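Local coordinates for SOXX (Paracoccus pantotrophus, PDB 2C1D), which is the heme c-bearing SoxX subunit of the SoxXA cytochrome complex, which initiates chemotrophic sulfur oxidation, and probably serves in electron transfer, at residues His45-Leu50 with Pro62-Gly67; Val30-Thr35 with Glu126-Phe131. All blocks are in the same frame, centred on the assembly; numbering follows the deposited sequence.

Interaction 1. Residues His45-Leu50 with Pro62-Gly67. With HEC (heme c), chain O.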
ATOM      1  N   HIS B  45       8.854  16.425   1.948  1.00 28.39           N
ATOM      2  CA  HIS B  45       9.204  17.842   1.727  1.00 29.75           C
ATOM      3  C   HIS B  45      10.348  18.046   0.753  1.00 29.51           C
ATOM      4  O   HIS B  45      11.381  17.386   0.838  1.00 28.25           O
ATOM      5  CB  HIS B  45       9.702  18.527   3.017  1.00 30.83           C
ATOM      6  CG  HIS B  45       8.718  18.559   4.145  1.00 35.65           C
ATOM      7  ND1 HIS B  45       7.393  18.246   3.998  1.00 45.98           N
ATOM      8  CD2 HIS B  45       8.878  18.862   5.452  1.00 43.01           C
ATOM      9  CE1 HIS B  45       6.785  18.353   5.166  1.00 44.76           C
ATOM     10  NE2 HIS B  45       7.666  18.703   6.067  1.00 40.30           N
ATOM     11  N   GLN B  46      10.200  19.032  -0.121  1.00 29.71           N
ATOM     12  CA  GLN B  46      11.320  19.526  -0.905  1.00 30.48           C
ATOM     13  C   GLN B  46      12.177  20.419  -0.008  1.00 30.68           C
ATOM     14  O   GLN B  46      11.676  21.024   0.920  1.00 29.82           O
ATOM     15  CB  GLN B  46      10.830  20.368  -2.088  1.00 31.08           C
ATOM     16  CG  GLN B  46      10.353  19.577  -3.296  1.00 32.49           C
ATOM     17  CD  GLN B  46       9.518  20.431  -4.277  1.00 36.29           C
ATOM     18  OE1 GLN B  46       9.384  21.651  -4.090  1.00 38.53           O
ATOM     19  NE2 GLN B  46       8.957  19.787  -5.316  1.00 33.97           N
ATOM     20  N   ILE B  47      13.469  20.466  -0.286  1.00 31.20           N
ATOM     21  CA  ILE B  47      14.380  21.393   0.362  1.00 31.86           C
ATOM     22  C   ILE B  47      15.226  22.026  -0.729  1.00 32.10           C
ATOM     23  O   ILE B  47      16.211  21.446  -1.203  1.00 31.54           O
ATOM     24  CB  ILE B  47      15.273  20.685   1.409  1.00 31.74           C
ATOM     25  CG1 ILE B  47      14.445  19.814   2.357  1.00 32.60           C
ATOM     26  CG2 ILE B  47      16.059  21.730   2.194  1.00 33.68           C
ATOM     27  CD1 ILE B  47      15.273  19.066   3.376  1.00 32.20           C
ATOM     28  N   GLY B  48      14.807  23.201  -1.177  1.00 32.76           N
ATOM     29  CA  GLY B  48      15.511  23.907  -2.241  1.00 33.58           C
ATOM     30  C   GLY B  48      16.970  24.198  -1.944  1.00 34.16           C
ATOM     31  O   GLY B  48      17.812  24.152  -2.839  1.00 35.04           O
ATOM     32  N   ALA B  49      17.279  24.447  -0.680  1.00 35.05           N
ATOM     33  CA  ALA B  49      18.654  24.671  -0.248  1.00 36.14           C
ATOM     34  C   ALA B  49      19.546  23.448  -0.432  1.00 36.73           C
ATOM     35  O   ALA B  49      20.758  23.559  -0.363  1.00 36.95           O
ATOM     36  CB  ALA B  49      18.684  25.116   1.199  1.00 36.28           C
ATOM     37  N   LEU B  50      18.965  22.271  -0.643  1.00 37.19           N
ATOM     38  CA  LEU B  50      19.769  21.072  -0.889  1.00 37.67           C
ATOM     39  C   LEU B  50      19.449  20.536  -2.295  1.00 37.57           C
ATOM     40  O   LEU B  50      18.666  19.586  -2.427  1.00 38.49           O
ATOM     41  CB  LEU B  50      19.446  20.015   0.171  1.00 38.06           C
ATOM     42  CG  LEU B  50      20.101  19.957   1.567  1.00 39.88           C
ATOM     43  CD1 LEU B  50      20.965  21.124   1.917  1.00 40.86           C
ATOM     44  CD2 LEU B  50      19.047  19.740   2.639  1.00 40.87           C
ATOM     45  N   PRO B  62       7.633  22.935   0.684  1.00 32.77           N
ATOM     46  CA  PRO B  62       9.075  22.931   0.917  1.00 33.22           C
ATOM     47  C   PRO B  62       9.442  23.478   2.288  1.00 33.24           C
ATOM     48  O   PRO B  62       8.675  24.246   2.880  1.00 33.17           O
ATOM     49  CB  PRO B  62       9.617  23.840  -0.201  1.00 33.54           C
ATOM     50  CG  PRO B  62       8.605  23.751  -1.266  1.00 33.07           C
ATOM     51  CD  PRO B  62       7.290  23.654  -0.561  1.00 33.26           C
ATOM     52  N   LEU B  63      10.602  23.063   2.773  1.00 32.50           N
ATOM     53  CA  LEU B  63      11.084  23.458   4.087  1.00 33.38           C
ATOM     54  C   LEU B  63      11.825  24.790   4.034  1.00 33.63           C
ATOM     55  O   LEU B  63      12.129  25.373   5.072  1.00 33.92           O
ATOM     56  CB  LEU B  63      11.999  22.367   4.661  1.00 33.24           C
ATOM     57  CG  LEU B  63      11.241  21.147   5.163  1.00 32.46           C
ATOM     58  CD1 LEU B  63      12.221  20.120   5.761  1.00 32.95           C
ATOM     59  CD2 LEU B  63      10.196  21.600   6.175  1.00 34.51           C
ATOM     60  N   ASP B  64      12.112  25.279   2.839  1.00 34.59           N
ATOM     61  CA  ASP B  64      12.811  26.551   2.731  1.00 35.09           C
ATOM     62  C   ASP B  64      11.950  27.604   3.404  1.00 35.00           C
ATOM     63  O   ASP B  64      10.716  27.600   3.279  1.00 34.26           O
ATOM     64  CB  ASP B  64      13.106  26.885   1.288  1.00 35.73           C
ATOM     65  CG  ASP B  64      13.774  25.744   0.576  1.00 36.86           C
ATOM     66  OD1 ASP B  64      13.037  24.833   0.130  1.00 38.89           O
ATOM     67  OD2 ASP B  64      15.020  25.658   0.459  1.00 37.16           O
ATOM     68  N   GLY B  65      12.604  28.444   4.199  1.00 35.88           N
ATOM     69  CA  GLY B  65      11.920  29.510   4.911  1.00 35.79           C
ATOM     70  C   GLY B  65      11.315  29.100   6.244  1.00 35.65           C
ATOM     71  O   GLY B  65      10.734  29.937   6.918  1.00 35.49           O
ATOM     72  N   ALA B  66      11.433  27.843   6.665  1.00 35.72           N
ATOM     73  CA  ALA B  66      10.850  27.469   7.965  1.00 36.25           C
ATOM     74  C   ALA B  66      11.582  28.181   9.120  1.00 36.33           C
ATOM     75  O   ALA B  66      11.021  28.372  10.186  1.00 36.23           O
ATOM     76  CB  ALA B  66      10.834  25.920   8.178  1.00 36.56           C
ATOM     77  N   GLY B  67      12.829  28.573   8.889  1.00 38.17           N
ATOM     78  CA  GLY B  67      13.596  29.355   9.848  1.00 39.55           C
ATOM     79  C   GLY B  67      12.989  30.734  10.116  1.00 40.81           C
ATOM     80  O   GLY B  67      13.235  31.309  11.174  1.00 40.71           O
TER
HETATM   81 FE   HEC O1158       7.123  17.652   8.002  1.00 29.40          FE
HETATM   82  CHA HEC O1158       4.914  20.225   8.378  1.00 32.36           C
HETATM   83  CHB HEC O1158       9.644  19.599   9.146  1.00 31.67           C
HETATM   84  CHC HEC O1158       9.207  14.986   7.878  1.00 27.20           C
HETATM   85  CHD HEC O1158       4.682  15.752   6.442  1.00 28.39           C
HETATM   86  NA  HEC O1158       7.247  19.561   8.672  1.00 29.99           N
HETATM   87  C1A HEC O1158       6.227  20.466   8.690  1.00 31.40           C
HETATM   88  C2A HEC O1158       6.775  21.734   9.118  1.00 32.02           C
HETATM   89  C3A HEC O1158       8.096  21.571   9.332  1.00 31.84           C
HETATM   90  C4A HEC O1158       8.403  20.180   9.056  1.00 30.94           C
HETATM   91  CMA HEC O1158       9.158  22.588   9.789  1.00 31.53           C
HETATM   92  CAA HEC O1158       5.920  22.990   9.286  1.00 35.59           C
HETATM   93  CBA HEC O1158       5.417  23.514   7.948  1.00 35.74           C
HETATM   94  CGA HEC O1158       6.516  24.350   7.412  1.00 36.99           C
HETATM   95  O1A HEC O1158       6.769  25.405   8.034  1.00 39.42           O
HETATM   96  O2A HEC O1158       7.143  23.982   6.391  1.00 37.19           O
HETATM   97  NB  HEC O1158       9.039  17.359   8.396  1.00 26.74           N
HETATM   98  C1B HEC O1158       9.908  18.279   8.942  1.00 30.35           C
HETATM   99  C2B HEC O1158      11.151  17.609   9.286  1.00 29.99           C
HETATM  100  C3B HEC O1158      11.042  16.329   8.921  1.00 26.65           C
HETATM  101  C4B HEC O1158       9.708  16.156   8.374  1.00 27.24           C
HETATM  102  CMB HEC O1158      12.384  18.313   9.872  1.00 29.38           C
HETATM  103  CAB HEC O1158      12.133  15.232   9.103  1.00 27.06           C
HETATM  104  CBB HEC O1158      12.553  15.162  10.413  1.00 25.35           C
HETATM  105  NC  HEC O1158       6.987  15.691   7.267  1.00 26.42           N
HETATM  106  C1C HEC O1158       7.974  14.773   7.336  1.00 27.05           C
HETATM  107  C2C HEC O1158       7.510  13.568   6.651  1.00 26.20           C
HETATM  108  C3C HEC O1158       6.204  13.724   6.383  1.00 27.27           C
HETATM  109  C4C HEC O1158       5.889  15.120   6.675  1.00 27.24           C
HETATM  110  CMC HEC O1158       8.263  12.227   6.655  1.00 27.60           C
HETATM  111  CAC HEC O1158       5.203  12.731   5.688  1.00 29.35           C
HETATM  112  CBC HEC O1158       5.020  11.500   6.186  1.00 30.19           C
HETATM  113  ND  HEC O1158       5.094  17.928   7.507  1.00 30.08           N
HETATM  114  C1D HEC O1158       4.290  17.019   6.833  1.00 29.25           C
HETATM  115  C2D HEC O1158       2.990  17.615   6.622  1.00 32.10           C
HETATM  116  C3D HEC O1158       3.076  19.020   7.232  1.00 33.34           C
HETATM  117  C4D HEC O1158       4.416  19.117   7.739  1.00 32.08           C
HETATM  118  CMD HEC O1158       1.753  16.989   5.922  1.00 32.92           C
HETATM  119  CAD HEC O1158       1.992  20.135   7.286  1.00 34.24           C
HETATM  120  CBD HEC O1158       1.216  19.981   8.593  1.00 37.71           C
HETATM  121  CGD HEC O1158      -0.274  19.839   8.360  1.00 40.98           C
HETATM  122  O1D HEC O1158      -0.811  18.685   8.472  1.00 43.13           O
HETATM  123  O2D HEC O1158      -0.894  20.904   8.058  1.00 42.64           O
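The histidine side of the heme c site of a class I-type cytochrome c fold is built here: His45, the histidine of the CXXCH motif, meets Leu63 while its NE2 binds the heme iron at 2.3 Å. Met91 takes the other axial position, through its SD. Leu63 reaches in at about a right angle to the histidine side chain. Its CG lies 3.7 Å from His45 CB, its CD1 sits at the edge of the imidazole in the ring plane, and its CD2, whose placement is doubtful, is modelled 3.6 Å from the heme meso carbon CHB. The backbones are joined beside it: Leu63 N donates to Gln46 O over 3.0 Å, nearly in line with the C=O bond, and the CA of Pro62 adds a CA-H...O contact to the same oxygen. Gln46 and Pro62 run side by side, OE1 of the former 3.6 Å from CG of the latter. Further from the heme, Asp64 grips the type I turn Ile47-Leu50. With its carboxylate beside its own backbone N (chi1 -51°), it spans two successive amides, and each oxygen takes one. Gly48 N meets the syn lone pair of Asp64 OD1 at 2.7 Å, and Ala49 N approaches Asp64 OD2 nearly along its C-O bond at 2.8 Å, with an N-H...O angle of only 138°.

Interaction 2. Residues Val30-Thr35 with Glu126-Phe131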
ATOM      1  N   VAL B  30      21.469  18.095   8.374  1.00 27.91           N
ATOM      2  CA  VAL B  30      21.224  17.844   6.966  1.00 27.56           C
ATOM      3  C   VAL B  30      21.289  16.327   6.686  1.00 27.12           C
ATOM      4  O   VAL B  30      20.448  15.767   5.969  1.00 26.23           O
ATOM      5  CB  VAL B  30      22.239  18.580   6.081  1.00 27.40           C
ATOM      6  CG1 VAL B  30      22.163  18.114   4.642  1.00 27.21           C
ATOM      7  CG2 VAL B  30      21.972  20.083   6.131  1.00 28.75           C
ATOM      8  N   ARG B  31      22.314  15.685   7.222  1.00 26.73           N
ATOM      9  CA  ARG B  31      22.482  14.241   7.007  1.00 27.43           C
ATOM     10  C   ARG B  31      21.252  13.491   7.511  1.00 26.85           C
ATOM     11  O   ARG B  31      20.715  12.632   6.817  1.00 26.96           O
ATOM     12  CB  ARG B  31      23.745  13.718   7.697  1.00 27.45           C
ATOM     13  CG  ARG B  31      24.127  12.290   7.269  1.00 27.98           C
ATOM     14  CD  ARG B  31      25.321  11.760   8.015  1.00 29.09           C
ATOM     15  NE  ARG B  31      24.889  11.441   9.353  1.00 30.86           N
ATOM     16  CZ  ARG B  31      24.358  10.272   9.700  1.00 32.55           C
ATOM     17  NH1 ARG B  31      24.275   9.246   8.829  1.00 32.04           N
ATOM     18  NH2 ARG B  31      23.940  10.116  10.931  1.00 32.07           N
ATOM     19  N   ILE B  32      20.803  13.838   8.715  1.00 26.30           N
ATOM     20  CA  ILE B  32      19.649  13.204   9.328  1.00 26.15           C
ATOM     21  C   ILE B  32      18.411  13.396   8.450  1.00 26.63           C
ATOM     22  O   ILE B  32      17.634  12.479   8.250  1.00 27.10           O
ATOM     23  CB  ILE B  32      19.442  13.777  10.758  1.00 26.41           C
ATOM     24  CG1 ILE B  32      20.594  13.333  11.678  1.00 26.93           C
ATOM     25  CG2 ILE B  32      18.097  13.357  11.349  1.00 25.56           C
ATOM     26  CD1 ILE B  32      20.832  14.240  12.857  1.00 27.95           C
ATOM     27  N   MET B  33      18.242  14.598   7.911  1.00 26.84           N
ATOM     28  CA  MET B  33      17.036  14.947   7.170  1.00 27.08           C
ATOM     29  C   MET B  33      16.959  14.255   5.795  1.00 26.93           C
ATOM     30  O   MET B  33      15.871  14.143   5.210  1.00 27.06           O
ATOM     31  CB  MET B  33      16.945  16.471   7.011  1.00 27.45           C
ATOM     32  CG  MET B  33      16.717  17.228   8.338  1.00 28.61           C
ATOM     33  SD  MET B  33      17.036  18.989   8.127  1.00 31.62           S
ATOM     34  CE  MET B  33      15.583  19.451   7.275  1.00 31.34           C
ATOM     35  N   THR B  34      18.099  13.779   5.298  1.00 26.85           N
ATOM     36  CA  THR B  34      18.188  13.268   3.927  1.00 26.95           C
ATOM     37  C   THR B  34      18.623  11.813   3.870  1.00 27.41           C
ATOM     38  O   THR B  34      18.986  11.291   2.795  1.00 27.02           O
ATOM     39  CB  THR B  34      19.129  14.136   3.133  1.00 27.08           C
ATOM     40  OG1 THR B  34      20.412  14.192   3.782  1.00 26.31           O
ATOM     41  CG2 THR B  34      18.626  15.600   3.128  1.00 26.64           C
ATOM     42  N   THR B  35      18.561  11.153   5.029  1.00 27.30           N
ATOM     43  CA  THR B  35      18.879   9.743   5.131  1.00 27.85           C
ATOM     44  C   THR B  35      17.575   8.990   5.419  1.00 26.61           C
ATOM     45  O   THR B  35      16.840   9.329   6.370  1.00 26.12           O
ATOM     46  CB  THR B  35      19.927   9.494   6.237  1.00 28.09           C
ATOM     47  OG1 THR B  35      21.154  10.193   5.933  1.00 30.24           O
ATOM     48  CG2 THR B  35      20.303   7.997   6.283  1.00 29.18           C
ATOM     49  N   GLU B 126      17.851  17.894  17.895  1.00 28.30           N
ATOM     50  CA  GLU B 126      18.497  19.192  18.074  1.00 27.98           C
ATOM     51  C   GLU B 126      19.299  19.585  16.838  1.00 28.75           C
ATOM     52  O   GLU B 126      19.331  20.768  16.454  1.00 28.17           O
ATOM     53  CB  GLU B 126      19.403  19.189  19.319  1.00 28.31           C
ATOM     54  CG  GLU B 126      18.633  19.079  20.635  1.00 27.46           C
ATOM     55  CD  GLU B 126      17.669  20.220  20.890  1.00 25.25           C
ATOM     56  OE1 GLU B 126      18.005  21.366  20.535  1.00 27.67           O
ATOM     57  OE2 GLU B 126      16.573  19.976  21.440  1.00 27.78           O
ATOM     58  N   ASP B 127      19.934  18.586  16.214  1.00 28.33           N
ATOM     59  CA  ASP B 127      20.711  18.754  15.006  1.00 28.86           C
ATOM     60  C   ASP B 127      19.828  19.172  13.811  1.00 29.27           C
ATOM     61  O   ASP B 127      20.225  20.036  12.999  1.00 30.02           O
ATOM     62  CB  ASP B 127      21.470  17.454  14.669  1.00 28.84           C
ATOM     63  CG  ASP B 127      22.620  17.143  15.644  1.00 30.90           C
ATOM     64  OD1 ASP B 127      23.010  17.985  16.482  1.00 28.45           O
ATOM     65  OD2 ASP B 127      23.231  16.047  15.626  1.00 32.45           O
ATOM     66  N   VAL B 128      18.637  18.581  13.718  1.00 29.27           N
ATOM     67  CA  VAL B 128      17.697  18.896  12.652  1.00 29.36           C
ATOM     68  C   VAL B 128      17.188  20.332  12.878  1.00 29.85           C
ATOM     69  O   VAL B 128      17.205  21.137  11.973  1.00 30.58           O
ATOM     70  CB  VAL B 128      16.545  17.899  12.613  1.00 29.23           C
ATOM     71  CG1 VAL B 128      15.387  18.419  11.726  1.00 29.18           C
ATOM     72  CG2 VAL B 128      17.058  16.533  12.099  1.00 29.70           C
ATOM     73  N   VAL B 129      16.791  20.642  14.107  1.00 30.14           N
ATOM     74  CA  VAL B 129      16.327  21.982  14.474  1.00 30.48           C
ATOM     75  C   VAL B 129      17.348  23.066  14.116  1.00 31.20           C
ATOM     76  O   VAL B 129      16.972  24.104  13.571  1.00 31.21           O
ATOM     77  CB  VAL B 129      15.965  22.067  15.966  1.00 29.71           C
ATOM     78  CG1 VAL B 129      15.753  23.511  16.412  1.00 30.66           C
ATOM     79  CG2 VAL B 129      14.727  21.271  16.260  1.00 30.56           C
ATOM     80  N   ALA B 130      18.623  22.819  14.405  1.00 31.24           N
ATOM     81  CA  ALA B 130      19.673  23.795  14.165  1.00 31.59           C
ATOM     82  C   ALA B 130      19.795  24.088  12.675  1.00 32.64           C
ATOM     83  O   ALA B 130      20.094  25.220  12.273  1.00 32.02           O
ATOM     84  CB  ALA B 130      20.992  23.311  14.707  1.00 31.91           C
ATOM     85  N   PHE B 131      19.552  23.077  11.846  1.00 32.64           N
ATOM     86  CA  PHE B 131      19.548  23.315  10.418  1.00 33.71           C
ATOM     87  C   PHE B 131      18.296  24.087  10.004  1.00 33.43           C
ATOM     88  O   PHE B 131      18.396  25.008   9.214  1.00 34.36           O
ATOM     89  CB  PHE B 131      19.676  22.038   9.599  1.00 33.35           C
ATOM     90  CG  PHE B 131      19.659  22.294   8.139  1.00 33.83           C
ATOM     91  CD1 PHE B 131      20.763  22.863   7.520  1.00 34.21           C
ATOM     92  CD2 PHE B 131      18.514  22.041   7.386  1.00 34.11           C
ATOM     93  CE1 PHE B 131      20.741  23.150   6.172  1.00 35.15           C
ATOM     94  CE2 PHE B 131      18.489  22.309   6.034  1.00 33.08           C
ATOM     95  CZ  PHE B 131      19.601  22.857   5.420  1.00 33.73           C
TER
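Packing of the N-terminal helix 26-33 against the C-terminal helix 122-133, a hallmark of the cytochrome c fold, brings Met33 and Val30 against Phe131 and Val128. Met33 leaves its helix with CB directed toward the partner. CG rests against both methyls of Val128, 3.8 Å from Val128 CG1 and from Val128 CG2; SD then passes to the Phe131 ring, 3.5 Å from its CD2, in an oblique Met-aromatic contact. A bend at chi3 (76°) keeps the terminal CE near the same Phe131 CD2, at 3.9 Å. Phe131 is also met over a face: CG2 of Val30 makes a CH-pi contact 3.5 Å from the ring centroid and 22° off the normal. With an alanine here, the Val30 methyl and the Met33 sulfur would probably lose the ring they share, opening a gap between the helices. One residue before Met33, Ile32 lays its CD1 3.7 Å from Asp127 CB, while OD1 of that aspartate accepts a hydrogen bond from Asn25 N. Val128 also touches the heme, which ties the helix pair to the cofactor. The helices press tightly at Ile32, whose CG2 lies just 3.4 Å from Val128 CG2.

From the N terminus, the chain first runs through helix 26-33, where the segment 30-35 begins; its partner comes about 90 residues later in the chain. It then passes the heme-attachment cysteines Cys41 and Cys44 to reach 45-50, and after an intervening loop 62-67 returns to close interaction 1, a short loop. Segment 62-67 runs into helix 66-69; helix 72-81 and the segment carrying Met91 follow before helix 122-133 closes interaction 2. The short loop therefore lies wholly within the long one, without crossing it. Met33 joins the two contacts: its CE packs 3.7 Å from Leu63 CD1 and 3.9 Å from Ile47 CD1, tying the terminal helix pair to the histidine side of the heme.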